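Local coordinates for geranylgeranyl pyrophosphate synthetase (Pyrococcus horikoshii, PDB 1WY0), which probably catalyses the successive condensation of isopentenyl diphosphate with allylic diphosphates to build the twenty-carbon isoprenoid precursor geranylgeranyl diphosphate, at residues A[256-261]-A[295-300]; A[248-253]-A[260-265]; A[132-137]-A[193-198]; A[139-144]-A[185-190]; A[27-30]-A[34-37]. All coordinates share one frame; numbering follows the deposited sequence.

Contact 1 (A[256-261]-A[295-300]); sequences EKDKQR and KKYGSI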
# COMPACT_ATOMS: atom_id res chain seq x y z
N GLU A 256 -12.39 11.71 39.41
CA GLU A 256 -12.23 10.27 39.43
C GLU A 256 -13.51 9.46 39.41
O GLU A 256 -13.62 8.47 38.68
CB GLU A 256 -11.39 9.86 40.64
CG GLU A 256 -9.91 9.96 40.38
CD GLU A 256 -9.50 9.11 39.20
OE1 GLU A 256 -9.81 7.90 39.20
OE2 GLU A 256 -8.87 9.66 38.26
N LYS A 257 -14.49 9.87 40.20
CA LYS A 257 -15.74 9.17 40.29
C LYS A 257 -16.40 9.06 38.90
O LYS A 257 -16.84 8.02 38.45
CB LYS A 257 -16.58 10.01 41.25
CG LYS A 257 -17.78 9.28 41.77
CD LYS A 257 -18.86 10.21 42.33
CE LYS A 257 -20.20 9.98 41.62
NZ LYS A 257 -21.08 11.14 41.80
N ASP A 258 -16.45 10.20 38.22
CA ASP A 258 -17.07 10.24 36.91
C ASP A 258 -16.28 9.46 35.86
O ASP A 258 -16.87 8.69 35.10
CB ASP A 258 -17.29 11.69 36.48
CG ASP A 258 -18.27 12.42 37.41
OD1 ASP A 258 -19.14 11.74 37.99
OD2 ASP A 258 -18.18 13.66 37.56
N LYS A 259 -14.96 9.63 35.83
CA LYS A 259 -14.02 8.92 34.97
C LYS A 259 -14.27 7.40 34.99
O LYS A 259 -14.33 6.75 33.96
CB LYS A 259 -12.61 9.21 35.46
CG LYS A 259 -12.02 10.46 34.80
CD LYS A 259 -10.51 10.34 34.58
CE LYS A 259 -9.74 11.55 35.12
NZ LYS A 259 -9.21 11.25 36.45
N GLN A 260 -14.33 6.90 36.22
CA GLN A 260 -14.47 5.46 36.46
C GLN A 260 -15.84 4.93 36.05
O GLN A 260 -15.96 3.82 35.54
CB GLN A 260 -14.22 5.13 37.93
CG GLN A 260 -12.87 5.59 38.45
CD GLN A 260 -11.72 5.07 37.61
OE1 GLN A 260 -11.55 3.86 37.46
NE2 GLN A 260 -10.93 5.99 37.06
N ARG A 261 -16.88 5.71 36.28
CA ARG A 261 -18.19 5.26 35.85
C ARG A 261 -18.31 5.30 34.32
O ARG A 261 -18.86 4.41 33.67
CB ARG A 261 -19.23 6.19 36.50
CG ARG A 261 -20.66 5.82 36.14
CD ARG A 261 -20.93 4.32 36.27
NE ARG A 261 -22.35 4.03 36.05
CZ ARG A 261 -22.70 2.75 35.83
NH1 ARG A 261 -21.77 1.81 35.82
NH2 ARG A 261 -23.97 2.45 35.58
N LYS A 295 -21.50 16.04 29.01
CA LYS A 295 -22.09 17.38 29.02
C LYS A 295 -21.77 18.12 30.32
O LYS A 295 -21.60 19.33 30.38
CB LYS A 295 -23.60 17.24 28.89
CG LYS A 295 -24.06 16.91 27.47
CD LYS A 295 -25.58 16.75 27.41
CE LYS A 295 -26.10 16.47 25.99
NZ LYS A 295 -27.56 16.43 26.00
N LYS A 296 -21.74 17.32 31.40
CA LYS A 296 -21.41 17.87 32.71
C LYS A 296 -20.15 18.74 32.66
O LYS A 296 -20.03 19.74 33.36
CB LYS A 296 -21.18 16.68 33.65
CG LYS A 296 -20.93 17.10 35.11
CD LYS A 296 -20.98 15.89 36.05
CE LYS A 296 -20.49 16.18 37.47
NZ LYS A 296 -20.42 14.94 38.24
N TYR A 297 -19.18 18.31 31.82
CA TYR A 297 -17.91 19.02 31.76
C TYR A 297 -17.74 19.85 30.48
O TYR A 297 -16.65 20.27 30.13
CB TYR A 297 -16.77 18.00 31.87
CG TYR A 297 -16.78 17.35 33.21
CD1 TYR A 297 -16.12 17.95 34.28
CD2 TYR A 297 -17.41 16.12 33.39
CE1 TYR A 297 -16.11 17.33 35.52
CE2 TYR A 297 -17.38 15.49 34.62
CZ TYR A 297 -16.73 16.09 35.69
OH TYR A 297 -16.73 15.49 36.93
N GLY A 298 -18.85 20.02 29.73
CA GLY A 298 -18.80 20.88 28.55
C GLY A 298 -18.00 20.24 27.40
O GLY A 298 -17.70 20.86 26.39
N SER A 299 -17.65 18.97 27.55
CA SER A 299 -16.85 18.28 26.54
C SER A 299 -17.41 18.35 25.12
O SER A 299 -16.68 18.61 24.18
CB SER A 299 -16.64 16.82 26.96
OG SER A 299 -15.87 16.75 28.15
N ILE A 300 -18.71 18.10 24.95
CA ILE A 300 -19.26 18.16 23.60
C ILE A 300 -19.14 19.59 23.05
O ILE A 300 -18.57 19.80 21.98
CB ILE A 300 -20.74 17.72 23.56
CG1 ILE A 300 -20.87 16.28 24.08
CG2 ILE A 300 -21.24 17.79 22.13
CD1 ILE A 300 -22.29 15.71 24.01
O HOH W 1 -19.11 13.74 41.16

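Contact 2 (A[248-253]-A[260-265]); sequences AHFFEN and QRFLKI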
# COMPACT_ATOMS: atom_id res chain seq x y z
N ALA A 248 -11.51 12.95 24.89
CA ALA A 248 -10.22 13.40 25.41
C ALA A 248 -10.44 14.56 26.38
O ALA A 248 -9.82 14.61 27.45
CB ALA A 248 -9.29 13.83 24.28
N HIS A 249 -11.31 15.49 26.02
CA HIS A 249 -11.59 16.63 26.89
C HIS A 249 -12.20 16.13 28.19
O HIS A 249 -11.86 16.62 29.27
CB HIS A 249 -12.57 17.60 26.23
CG HIS A 249 -12.97 18.74 27.11
ND1 HIS A 249 -14.02 18.66 28.01
CD2 HIS A 249 -12.50 20.00 27.21
CE1 HIS A 249 -14.18 19.82 28.61
NE2 HIS A 249 -13.26 20.65 28.14
N PHE A 250 -13.10 15.16 28.10
CA PHE A 250 -13.75 14.65 29.31
C PHE A 250 -12.75 13.99 30.27
O PHE A 250 -12.77 14.21 31.48
CB PHE A 250 -14.81 13.63 28.89
CG PHE A 250 -15.26 12.86 30.10
CD1 PHE A 250 -14.73 11.59 30.34
CD2 PHE A 250 -16.22 13.39 30.94
CE1 PHE A 250 -15.17 10.86 31.43
CE2 PHE A 250 -16.66 12.65 32.04
CZ PHE A 250 -16.13 11.38 32.29
N PHE A 251 -11.89 13.12 29.71
CA PHE A 251 -10.88 12.46 30.55
C PHE A 251 -9.92 13.48 31.18
O PHE A 251 -9.38 13.27 32.26
CB PHE A 251 -10.09 11.48 29.68
CG PHE A 251 -10.89 10.21 29.49
CD1 PHE A 251 -11.75 9.78 30.49
CD2 PHE A 251 -10.73 9.47 28.33
CE1 PHE A 251 -12.48 8.61 30.32
CE2 PHE A 251 -11.46 8.30 28.17
CZ PHE A 251 -12.33 7.86 29.16
N GLU A 252 -9.69 14.59 30.45
CA GLU A 252 -8.80 15.61 31.00
C GLU A 252 -9.43 16.41 32.14
O GLU A 252 -8.76 16.95 33.01
CB GLU A 252 -8.36 16.55 29.87
CG GLU A 252 -6.94 17.08 30.10
CD GLU A 252 -6.30 17.44 28.78
OE1 GLU A 252 -5.99 16.53 28.01
OE2 GLU A 252 -6.07 18.63 28.55
N ASN A 253 -10.78 16.50 32.12
CA ASN A 253 -11.41 17.42 33.05
C ASN A 253 -12.24 16.75 34.15
O ASN A 253 -12.58 17.36 35.16
CB ASN A 253 -12.28 18.38 32.23
CG ASN A 253 -11.44 19.52 31.73
OD1 ASN A 253 -11.11 20.46 32.45
ND2 ASN A 253 -11.18 19.50 30.40
N GLN A 260 -14.33 6.90 36.22
CA GLN A 260 -14.47 5.46 36.46
C GLN A 260 -15.84 4.93 36.05
O GLN A 260 -15.96 3.82 35.54
CB GLN A 260 -14.22 5.13 37.93
CG GLN A 260 -12.87 5.59 38.45
CD GLN A 260 -11.72 5.07 37.61
OE1 GLN A 260 -11.55 3.86 37.46
NE2 GLN A 260 -10.93 5.99 37.06
N ARG A 261 -16.88 5.71 36.28
CA ARG A 261 -18.19 5.26 35.85
C ARG A 261 -18.31 5.30 34.32
O ARG A 261 -18.86 4.41 33.67
CB ARG A 261 -19.23 6.19 36.50
CG ARG A 261 -20.66 5.82 36.14
CD ARG A 261 -20.93 4.32 36.27
NE ARG A 261 -22.35 4.03 36.05
CZ ARG A 261 -22.70 2.75 35.83
NH1 ARG A 261 -21.77 1.81 35.82
NH2 ARG A 261 -23.97 2.45 35.58
N PHE A 262 -17.79 6.40 33.75
CA PHE A 262 -17.79 6.53 32.30
C PHE A 262 -17.07 5.35 31.63
O PHE A 262 -17.45 4.87 30.57
CB PHE A 262 -17.06 7.83 31.97
CG PHE A 262 -17.09 8.06 30.49
CD1 PHE A 262 -18.25 8.52 29.89
CD2 PHE A 262 -15.93 7.88 29.75
CE1 PHE A 262 -18.25 8.82 28.53
CE2 PHE A 262 -15.94 8.18 28.39
CZ PHE A 262 -17.10 8.65 27.78
N LEU A 263 -15.98 4.91 32.29
CA LEU A 263 -15.19 3.83 31.70
C LEU A 263 -15.91 2.48 31.75
O LEU A 263 -15.70 1.60 30.92
CB LEU A 263 -13.86 3.75 32.45
CG LEU A 263 -12.77 4.60 31.79
CD1 LEU A 263 -11.39 4.38 32.42
CD2 LEU A 263 -12.61 4.31 30.30
N LYS A 264 -16.74 2.29 32.78
CA LYS A 264 -17.54 1.08 32.82
C LYS A 264 -18.44 0.99 31.59
O LYS A 264 -18.55 -0.03 30.92
CB LYS A 264 -18.37 1.08 34.10
CG LYS A 264 -17.61 0.51 35.29
CD LYS A 264 -18.55 0.05 36.41
CE LYS A 264 -18.59 1.04 37.58
NZ LYS A 264 -19.86 0.93 38.27
N ILE A 265 -19.13 2.11 31.32
CA ILE A 265 -20.12 2.12 30.24
C ILE A 265 -19.57 2.70 28.93
O ILE A 265 -20.29 3.25 28.11
CB ILE A 265 -21.32 2.94 30.69
CG1 ILE A 265 -20.88 4.36 31.06
CG2 ILE A 265 -21.96 2.30 31.94
CD1 ILE A 265 -22.03 5.20 31.60

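Contact 3 (A[132-137]-A[193-198]); sequences PEKKAR and GTDNEE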
# COMPACT_ATOMS: atom_id res chain seq x y z
N PRO A 132 8.08 19.17 -15.06
CA PRO A 132 8.86 18.26 -14.22
C PRO A 132 8.99 18.75 -12.78
O PRO A 132 8.83 17.98 -11.84
CB PRO A 132 10.20 18.21 -14.93
CG PRO A 132 9.81 18.30 -16.37
CD PRO A 132 8.77 19.41 -16.34
N GLU A 133 9.27 20.04 -12.62
CA GLU A 133 9.43 20.61 -11.29
C GLU A 133 8.13 20.52 -10.49
O GLU A 133 8.10 20.20 -9.31
CB GLU A 133 9.87 22.07 -11.42
CG GLU A 133 11.39 22.27 -11.49
CD GLU A 133 12.11 21.05 -10.97
OE1 GLU A 133 12.84 21.16 -10.00
OE2 GLU A 133 12.01 20.00 -11.61
N LYS A 134 7.01 20.87 -11.17
CA LYS A 134 5.72 20.76 -10.50
C LYS A 134 5.43 19.31 -10.10
O LYS A 134 5.14 18.98 -8.96
CB LYS A 134 4.63 21.27 -11.44
CG LYS A 134 4.73 22.78 -11.70
CD LYS A 134 4.76 23.61 -10.42
CE LYS A 134 4.74 25.12 -10.70
NZ LYS A 134 4.20 25.82 -9.54
N LYS A 135 5.50 18.43 -11.12
CA LYS A 135 5.29 17.00 -10.89
C LYS A 135 6.07 16.49 -9.68
O LYS A 135 5.55 15.83 -8.80
CB LYS A 135 5.76 16.26 -12.15
CG LYS A 135 5.13 14.87 -12.29
CD LYS A 135 4.78 14.54 -13.74
CE LYS A 135 4.41 13.07 -13.94
NZ LYS A 135 4.25 12.78 -15.36
N ALA A 136 7.38 16.77 -9.70
CA ALA A 136 8.24 16.30 -8.62
C ALA A 136 7.77 16.82 -7.25
O ALA A 136 7.88 16.17 -6.23
CB ALA A 136 9.67 16.76 -8.89
N ARG A 137 7.25 18.06 -7.26
CA ARG A 137 6.81 18.66 -6.00
C ARG A 137 5.42 18.16 -5.58
O ARG A 137 5.04 18.22 -4.42
CB ARG A 137 6.78 20.19 -6.19
CG ARG A 137 6.58 20.92 -4.86
CD ARG A 137 6.35 22.43 -5.03
NE ARG A 137 6.08 23.04 -3.73
CZ ARG A 137 5.79 24.35 -3.68
NH1 ARG A 137 5.73 25.08 -4.78
NH2 ARG A 137 5.54 24.91 -2.49
N GLY A 193 -1.22 25.35 -10.09
CA GLY A 193 -1.65 26.53 -10.83
C GLY A 193 -0.98 27.84 -10.36
O GLY A 193 -1.30 28.92 -10.84
N THR A 194 -0.06 27.73 -9.39
CA THR A 194 0.53 28.97 -8.88
C THR A 194 1.91 28.75 -8.27
O THR A 194 2.21 27.73 -7.67
CB THR A 194 -0.41 29.54 -7.82
OG1 THR A 194 -0.06 30.90 -7.57
CG2 THR A 194 -0.28 28.75 -6.52
N ASP A 195 2.79 29.76 -8.47
CA ASP A 195 4.11 29.72 -7.85
C ASP A 195 4.22 30.72 -6.70
O ASP A 195 5.28 31.20 -6.34
CB ASP A 195 5.15 30.05 -8.92
CG ASP A 195 5.47 28.80 -9.73
OD1 ASP A 195 6.20 27.96 -9.23
OD2 ASP A 195 4.97 28.69 -10.85
N ASN A 196 3.04 31.06 -6.13
CA ASN A 196 3.01 31.99 -5.01
C ASN A 196 3.00 31.25 -3.67
O ASN A 196 1.98 30.74 -3.22
CB ASN A 196 1.76 32.86 -5.15
CG ASN A 196 1.74 33.90 -4.06
OD1 ASN A 196 2.25 33.69 -2.96
ND2 ASN A 196 1.13 35.05 -4.38
N GLU A 197 4.19 31.18 -3.05
CA GLU A 197 4.33 30.40 -1.82
C GLU A 197 3.40 30.89 -0.71
O GLU A 197 3.20 30.24 0.31
CB GLU A 197 5.78 30.49 -1.36
CG GLU A 197 6.74 29.77 -2.31
CD GLU A 197 6.31 28.32 -2.43
OE1 GLU A 197 5.96 27.73 -1.43
OE2 GLU A 197 6.35 27.80 -3.54
N GLU A 198 2.85 32.11 -0.90
CA GLU A 198 1.96 32.63 0.13
C GLU A 198 0.56 32.05 -0.01
O GLU A 198 -0.15 31.79 0.96
CB GLU A 198 1.91 34.15 -0.01
CG GLU A 198 1.87 34.86 1.35
CD GLU A 198 2.87 34.21 2.29
OE1 GLU A 198 2.63 33.09 2.71
OE2 GLU A 198 3.86 34.85 2.61

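Contact 4 (A[139-144]-A[185-190]); sequences LEVIVK and SAKVGG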
# COMPACT_ATOMS: atom_id res chain seq x y z
N LEU A 139 4.37 14.90 -6.31
CA LEU A 139 4.64 13.54 -5.87
C LEU A 139 5.11 13.56 -4.42
O LEU A 139 4.71 12.71 -3.63
CB LEU A 139 5.72 12.90 -6.74
CG LEU A 139 6.29 11.54 -6.28
CD1 LEU A 139 5.22 10.48 -6.36
CD2 LEU A 139 7.46 11.16 -7.16
N GLU A 140 5.95 14.54 -4.08
CA GLU A 140 6.49 14.66 -2.74
C GLU A 140 5.50 15.12 -1.67
O GLU A 140 5.68 14.84 -0.49
CB GLU A 140 7.73 15.57 -2.75
CG GLU A 140 8.18 16.01 -1.37
CD GLU A 140 9.59 16.59 -1.36
OE1 GLU A 140 10.00 17.19 -2.38
OE2 GLU A 140 10.27 16.46 -0.32
N VAL A 141 4.46 15.84 -2.09
CA VAL A 141 3.45 16.29 -1.15
C VAL A 141 2.55 15.10 -0.84
O VAL A 141 2.15 14.88 0.30
CB VAL A 141 2.56 17.40 -1.77
CG1 VAL A 141 1.25 17.49 -1.01
CG2 VAL A 141 3.28 18.74 -1.71
N ILE A 142 2.24 14.34 -1.88
CA ILE A 142 1.38 13.18 -1.74
C ILE A 142 2.06 12.09 -0.93
O ILE A 142 1.43 11.42 -0.13
CB ILE A 142 0.96 12.67 -3.13
CG1 ILE A 142 0.01 13.70 -3.78
CG2 ILE A 142 0.31 11.30 -3.02
CD1 ILE A 142 -0.46 13.34 -5.20
N VAL A 143 3.37 11.94 -1.12
CA VAL A 143 4.11 10.94 -0.38
C VAL A 143 4.17 11.28 1.10
O VAL A 143 3.93 10.43 1.96
CB VAL A 143 5.53 10.80 -0.94
CG1 VAL A 143 6.48 10.28 0.13
CG2 VAL A 143 5.51 9.84 -2.13
N LYS A 144 4.47 12.53 1.44
CA LYS A 144 4.52 12.90 2.85
C LYS A 144 3.16 12.79 3.53
O LYS A 144 3.09 12.48 4.71
CB LYS A 144 5.07 14.31 3.03
CG LYS A 144 4.73 14.93 4.39
CD LYS A 144 5.67 14.48 5.52
CE LYS A 144 5.33 13.10 6.10
NZ LYS A 144 6.54 12.22 6.15
N SER A 185 -4.63 17.96 -0.50
CA SER A 185 -5.58 18.23 -1.56
C SER A 185 -5.50 19.70 -1.98
O SER A 185 -5.34 20.02 -3.16
CB SER A 185 -7.01 17.92 -1.08
OG SER A 185 -7.14 16.56 -0.70
N ALA A 186 -5.61 20.59 -1.00
CA ALA A 186 -5.52 22.02 -1.29
C ALA A 186 -4.12 22.42 -1.77
O ALA A 186 -3.93 23.14 -2.74
CB ALA A 186 -5.87 22.79 -0.02
N LYS A 187 -3.11 21.95 -1.01
CA LYS A 187 -1.73 22.32 -1.33
C LYS A 187 -1.34 21.89 -2.75
O LYS A 187 -0.59 22.57 -3.45
CB LYS A 187 -0.82 21.65 -0.31
CG LYS A 187 0.66 21.83 -0.65
CD LYS A 187 1.58 21.33 0.46
CE LYS A 187 2.74 22.29 0.75
NZ LYS A 187 2.76 22.62 2.17
N VAL A 188 -1.82 20.70 -3.15
CA VAL A 188 -1.50 20.22 -4.49
C VAL A 188 -2.27 20.99 -5.57
O VAL A 188 -1.84 21.12 -6.71
CB VAL A 188 -1.84 18.73 -4.57
CG1 VAL A 188 -2.05 18.33 -6.03
CG2 VAL A 188 -0.71 17.91 -3.99
N GLY A 189 -3.44 21.49 -5.18
CA GLY A 189 -4.23 22.26 -6.11
C GLY A 189 -3.45 23.51 -6.44
O GLY A 189 -3.19 23.79 -7.61
N GLY A 190 -3.06 24.25 -5.41
CA GLY A 190 -2.29 25.46 -5.62
C GLY A 190 -1.08 25.24 -6.52
O GLY A 190 -1.00 25.80 -7.62

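Contact 5 (A[27-30]-A[34-37]); sequences PEKD and LYEA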
# COMPACT_ATOMS: atom_id res chain seq x y z
N PRO A 27 -10.59 -0.39 -14.14
CA PRO A 27 -11.66 -0.95 -14.95
C PRO A 27 -11.93 -2.42 -14.59
O PRO A 27 -11.24 -3.03 -13.78
CB PRO A 27 -11.23 -0.85 -16.42
CG PRO A 27 -9.71 -1.06 -16.36
CD PRO A 27 -9.36 -0.49 -14.91
N GLU A 28 -12.99 -2.97 -15.20
CA GLU A 28 -13.32 -4.37 -14.95
C GLU A 28 -12.46 -5.31 -15.79
O GLU A 28 -12.83 -5.75 -16.87
CB GLU A 28 -14.80 -4.58 -15.28
CG GLU A 28 -15.67 -3.38 -14.88
CD GLU A 28 -17.06 -3.56 -15.43
OE1 GLU A 28 -17.28 -3.27 -16.60
OE2 GLU A 28 -17.93 -4.00 -14.67
N LYS A 29 -11.25 -5.58 -15.28
CA LYS A 29 -10.32 -6.43 -16.02
C LYS A 29 -9.68 -7.49 -15.12
O LYS A 29 -9.87 -7.52 -13.91
CB LYS A 29 -9.23 -5.55 -16.63
CG LYS A 29 -8.48 -4.75 -15.56
CD LYS A 29 -6.99 -4.60 -15.89
CE LYS A 29 -6.57 -3.14 -16.04
NZ LYS A 29 -5.11 -3.04 -15.97
N ASP A 30 -8.93 -8.41 -15.76
CA ASP A 30 -8.31 -9.49 -15.00
C ASP A 30 -7.16 -8.97 -14.13
O ASP A 30 -6.31 -8.20 -14.55
CB ASP A 30 -7.77 -10.52 -15.99
CG ASP A 30 -8.76 -11.68 -16.09
OD1 ASP A 30 -9.76 -11.52 -16.78
OD2 ASP A 30 -8.51 -12.72 -15.48
N LEU A 34 -10.31 -8.93 -7.97
CA LEU A 34 -9.46 -7.90 -7.40
C LEU A 34 -9.95 -6.51 -7.82
O LEU A 34 -9.94 -5.56 -7.04
CB LEU A 34 -8.04 -8.12 -7.91
CG LEU A 34 -7.11 -6.95 -7.59
CD1 LEU A 34 -6.82 -6.83 -6.10
CD2 LEU A 34 -5.76 -7.06 -8.29
N TYR A 35 -10.35 -6.39 -9.10
CA TYR A 35 -10.67 -5.05 -9.60
C TYR A 35 -12.08 -4.61 -9.20
O TYR A 35 -12.40 -3.43 -9.14
CB TYR A 35 -10.54 -5.07 -11.12
CG TYR A 35 -9.17 -4.65 -11.52
CD1 TYR A 35 -8.89 -3.30 -11.70
CD2 TYR A 35 -8.16 -5.60 -11.69
CE1 TYR A 35 -7.61 -2.90 -12.06
CE2 TYR A 35 -6.88 -5.20 -12.06
CZ TYR A 35 -6.60 -3.85 -12.24
OH TYR A 35 -5.33 -3.45 -12.59
N GLU A 36 -12.97 -5.58 -8.93
CA GLU A 36 -14.28 -5.22 -8.42
C GLU A 36 -14.22 -4.90 -6.93
O GLU A 36 -14.92 -4.05 -6.41
CB GLU A 36 -15.24 -6.39 -8.67
CG GLU A 36 -16.40 -6.00 -9.59
CD GLU A 36 -16.85 -4.60 -9.26
OE1 GLU A 36 -17.01 -4.30 -8.08
OE2 GLU A 36 -17.06 -3.81 -10.18
N ALA A 37 -13.35 -5.66 -6.23
CA ALA A 37 -13.12 -5.37 -4.83
C ALA A 37 -12.54 -3.96 -4.65
O ALA A 37 -12.99 -3.18 -3.82
CB ALA A 37 -12.12 -6.40 -4.29

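Contact 1 (A[256-261]-A[295-300])
D258 receives both K296 and Y297 on a single carboxylate oxygen, and it is the one residue of 256-261 that meets the other segment directly. In the first turn of helix 256-264, K257 NZ lies 5.2 Å from K296 NZ; one water stands between these like charges, held by weak bonds to each. D258 then turns toward its partners. Its CG is anti to the carbonyl carbon (chi1 -63°), which carries the carboxylate to the side facing K296 and Y297. The extended chain of K296 crosses the aspartate at about a right angle and brings NZ to within 2.7 Å of D258 OD2 in a salt bridge, on the syn side and 23° out of the carboxylate plane. Y297 OH donates a hydrogen bond to D258 OD2, modelled so short, at 2.4 Å, that its exact length is doubtful. OD2 sits at the ring edge, with the carboxylate plane turned 66° from the ring. The lysine charge beside it would be expected to favour the ionised form of this buried aspartate. The tyrosine hydroxyl also accepts from the backbone N of D255, so it links the residue ahead of the helix to D258. Further along, R261 turns to a different partner, forming a salt bridge with E289. K296 and Y297 stand where helix 283-296 ends: G298, with its positive phi, is the C-prime residue of a Schellman motif, in which G298 N bonds to K295 O and S299 N to L294 O.

Contact 2 (A[248-253]-A[260-265])
F262 is met by two phenylalanines of the preceding helix, F250 and F251, and the three rings form an aromatic cluster. F250 CE1 lies over one face of the F262 ring, 3.5 Å from F262 CD2. The two planes are inclined at 46°, so the pair is oblique, and the side chains slide past each other in opposite directions. F250 CZ continues the contact down to F262 CB at 3.7 Å. F251 crosses F262 at about a right angle, with its CE1 3.6 Å from F262 CD2 and the ring planes 79° apart. The same F251 CE1 also lies at the edge of the F250 ring, and F251 CZ reaches on to L263 CD2 at 3.7 Å. Different first torsions bring these neighbouring residues to one target: F250 has CG anti to the backbone N, whereas F251 has it beside that N. Behind the rings, N253 ND2 donates to H249 O at 3.2 Å, within the last turn of the first helix. The short helical segments run roughly antiparallel, at 145°, and their axes approach to 11.5 Å, a separation filled by the rings. Around this helical hairpin, L293 and L294 of helix 283-296 pack on F262, and L294 also touches F250. F266 stacks on F262 just beyond helix 256-264, while F251 touches T164 and L263 touches S163, both in a loop.

Contact 3 (A[132-137]-A[193-198])
R137 and E197 approach from opposite directions in a salt bridge. R137 NH2 donates to E197 OE1 at 3.0 Å, using the syn lone pair of that oxygen, with an N-H...acceptor angle of 141°. Two weak bonds add to it: R137 NH1 points to E197 OE2 at 3.1 Å, and R137 NH2 also makes a weak bond to that oxygen. Guanidinium and carboxylate planes are 30° apart, and OE1 lies 22° out of the guanidinium plane, so the two flat groups face each other edge on with some twist. An arginine chain extended from CG to NE gives the reach, while E197 bends at chi2 to bring its carboxylate round. Beside this pair, K134 NZ forms a salt bridge to D195 OD1, 2.9 Å away, although as a hydrogen bond it is weak. The lysine chain is itself bent at chi2, and its NZ is also hydrogen-bonded to I191 O at the end of helix 167-193. In the all-helical polyprenyl synthetase fold, these charges fasten the first turns of helix 132-159 to the connection between helices 167-193 and 197-224. That connection ends at N196, the N-cap of the second of these helices, whose OD1 accepts from E198 N at 2.7 Å and also from the backbone N of Y199. Outside the polar layer, R137 lies against I200, and T194 points away at CB and touches Y199, I200 and V61. At the start of helix 132-159, P132 touches P132 of the second subunit.

Contact 4 (A[139-144]-A[185-190])
V141 packs against V188 and K187 where two long antiparallel helices, 132-159 and 167-193, run side by side in the helical core of the polyprenyl synthetase fold. The short segments lie 176° apart in direction, with axes 10.0 Å from each other. From V141 outward, CB already stands near V188 CG2. The branch then divides the work. CG1, set anti to the backbone N (chi1 159°), makes the tightest approach, 3.6 Å to V188 CG2, and its flank comes within 4.1 Å of K187 CD. CG2 leans instead on the lysine alone, 3.8 Å from K187 CD, with K187 CG a little further off. One methyl thus meets the buried valine while both rest against the aliphatic part of K187, whose chain bends at chi3 and chi4 beyond that point. An alanine at V141 is likely to open a gap beside V188 CG2 and leave the methylenes of K187 less firmly seated. Other helices cover the flanks: K187 also touches I200 and S204 of helix 197-224, and I142 packs on V125 and I78. On the far side of helix 132-159, L139 and V143 reach A126 and E123 of the second subunit, so this helix serves both the core and the dimer. V188 CG2 has one further neighbour across the helix pair, I142 CG1 at 4.3 Å.

Contact 5 (A[27-30]-A[34-37])
The Y35 ring, on helix 32-40, lies under the folded chain of K29, which belongs to the connection after helix 3-25 at the N-terminal end of the all-helical fold. Y35 has the most surface buried here, followed by K29 and P27. K29 CG stands 3.8 Å from the centroid of the Y35 ring and 6° off its normal, a CH-pi contact almost exactly over the centre. The lysine reaches this place with CG between the backbone N and the carbonyl carbon (chi1 58°), then bends at chi2 and chi3, so that CD and CE follow the face toward the phenol oxygen. K29 NZ ends 3.4 Å from Y35 OH in a weak hydrogen bond; the hydroxyl has another partner in E151 of the second subunit, which places this turn at the dimer interface. P27 lies alongside the ring, its CD 4.1 Å from Y35 CE1, and P27 O comes within 3.1 Å of Y35 CD1. The same oxygen accepts weakly from K29 N at 3.0 Å, around the inverse gamma turn centred on E28. An alanine in place of Y35 would probably uncover the K29 methylenes and leave E151 of the second subunit without its hydroxyl partner. L116 and K120 of helix 107-126 also pack on the tyrosine. D30 forms a salt bridge with R32, while K29 O comes within 3.4 Å of Y35 CD2.

Overall arrangement
From the N terminus, contact 5 comes first, a short loop that folds the connection after helix 3-25 back on helix 32-40. Contact 3 then closes a long loop between the start of helix 132-159 and the head of helix 197-224. Contact 4 is nested inside it, further along the same helix 132-159, with centres about 10 Å apart. Contact 2 follows as a tight hairpin, and contact 1 opens inside its loop and closes later, so the two cross along helix 256-264. They also touch, S299 OG lying 2.7 Å from H249 ND1 in a probable hydrogen bond. Contacts 1 and 2 lie across the chain's centre from contacts 3, 4 and 5.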